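Local coordinates for protein esterase (uncultured bacterium FLS12, PDB 4RGY) that hydrolyses esters as a low-temperature-active alkaline esterase, probably through the serine mechanism of the alpha/beta-hydrolase fold, at residues 252-255 with 256-259. Sequence-based numbering, arbitrary orientation.
Sequences AQIQ and RVLA
Arg-256 lays its CD methylene alongside the amide of Gln-253, 3.7 Å from OE1, one turn apart on the C-terminal helix 247-260 of this alpha/beta-hydrolase fold. The two side chains run side by side, with amide and guanidinium planes 23° apart. Gln-253 is bent at chi2 (-57°), which brings its amide beside the arginine's CD; Arg-256 bends at chi3 and sends NH2 on to a salt bridge with Glu-239 of strand 236-241.

Beside the buried Gln-253, which faces strands 145-149 and 207-213, the inner side of the helix is apolar. Ile-254, with CG1 anti to the backbone N (chi1 -161°), swings CD1 forward to 4.1 Å from Val-257 CB. Val-257 rests on Tyr-209 and Ala-147 of the central sheet, while Leu-258 packs against Ile-65 and Tyr-68. On the more open side, Gln-255 NE2 turns back to hydrogen-bond the carbonyl O of Asp-251.

Regular helical bonds hold this spacing: Val-257 N reaches Gln-253 O at 3.0 Å, and Leu-258 N meets Ile-254 O at 2.9 Å. Against that second carbonyl oxygen the leucine's branch point also presses close, Leu-258 CG lying 3.2 Å from Ile-254 O.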
loop_
_atom_site.group_PDB
_atom_site.type_symbol
_atom_site.label_atom_id
_atom_site.label_comp_id
_atom_site.label_asym_id
_atom_site.label_seq_id
_atom_site.Cartn_x
_atom_site.Cartn_y
_atom_site.Cartn_z
ATOM N N ALA A 252 17.809 -4.820 17.236
ATOM C CA ALA A 252 18.623 -5.820 17.913
ATOM C C ALA A 252 17.814 -6.531 18.993
ATOM O O ALA A 252 17.801 -7.759 19.077
ATOM C CB ALA A 252 19.859 -5.169 18.523
ATOM N N GLN A 253 17.135 -5.754 19.828
ATOM C CA GLN A 253 16.439 -6.329 20.970
ATOM C C GLN A 253 15.234 -7.190 20.600
ATOM O O GLN A 253 14.926 -8.155 21.307
ATOM C CB GLN A 253 16.018 -5.237 21.950
ATOM C CG GLN A 253 17.186 -4.585 22.656
ATOM C CD GLN A 253 18.026 -5.592 23.394
ATOM O OE1 GLN A 253 19.185 -5.814 23.053
ATOM N NE2 GLN A 253 17.444 -6.223 24.410
ATOM N N ILE A 254 14.543 -6.863 19.509
ATOM C CA ILE A 254 13.361 -7.652 19.154
ATOM C C ILE A 254 13.738 -9.097 18.804
ATOM O O ILE A 254 12.953 -10.023 19.026
ATOM C CB ILE A 254 12.504 -6.986 18.044
ATOM C CG1 ILE A 254 11.086 -7.567 18.028
ATOM C CG2 ILE A 254 13.153 -7.133 16.675
ATOM C CD1 ILE A 254 10.303 -7.346 19.321
ATOM N N GLN A 255 14.958 -9.296 18.303
ATOM C CA GLN A 255 15.461 -10.652 18.051
ATOM C C GLN A 255 15.586 -11.455 19.348
ATOM O O GLN A 255 15.269 -12.645 19.383
ATOM C CB GLN A 255 16.804 -10.597 17.325
ATOM C CG GLN A 255 16.697 -9.999 15.928
ATOM C CD GLN A 255 18.052 -9.756 15.325
ATOM O OE1 GLN A 255 18.751 -10.703 14.952
ATOM N NE2 GLN A 255 18.447 -8.492 15.238
ATOM N N ARG A 256 16.016 -10.793 20.420
ATOM C CA ARG A 256 16.132 -11.449 21.718
ATOM C C ARG A 256 14.749 -11.750 22.279
ATOM O O ARG A 256 14.510 -12.821 22.831
ATOM C CB ARG A 256 16.939 -10.583 22.679
ATOM C CG ARG A 256 18.344 -10.273 22.167
ATOM C CD ARG A 256 19.156 -9.520 23.207
ATOM N NE ARG A 256 19.286 -10.287 24.441
ATOM C CZ ARG A 256 20.214 -11.215 24.656
ATOM N NH1 ARG A 256 21.104 -11.507 23.710
ATOM N NH2 ARG A 256 20.252 -11.861 25.813
ATOM N N VAL A 257 13.818 -10.818 22.111
ATOM C CA VAL A 257 12.452 -11.060 22.549
ATOM C C VAL A 257 11.847 -12.253 21.809
ATOM O O VAL A 257 11.195 -13.100 22.421
ATOM C CB VAL A 257 11.570 -9.816 22.365
ATOM C CG1 VAL A 257 10.095 -10.167 22.545
ATOM C CG2 VAL A 257 11.991 -8.727 23.354
ATOM N N LEU A 258 12.064 -12.325 20.495
ATOM C CA LEU A 258 11.539 -13.437 19.710
ATOM C C LEU A 258 12.065 -14.790 20.205
ATOM O O LEU A 258 11.306 -15.747 20.308
ATOM C CB LEU A 258 11.840 -13.243 18.221
ATOM C CG LEU A 258 11.055 -12.128 17.516
ATOM C CD1 LEU A 258 11.626 -11.901 16.134
ATOM C CD2 LEU A 258 9.569 -12.451 17.431
ATOM N N ALA A 259 13.353 -14.859 20.527
ATOM C CA ALA A 259 13.951 -16.103 21.017
ATOM C C ALA A 259 13.399 -16.503 22.378
ATOM O O ALA A 259 13.366 -17.688 22.731
ATOM C CB ALA A 259 15.464 -15.972 21.083
#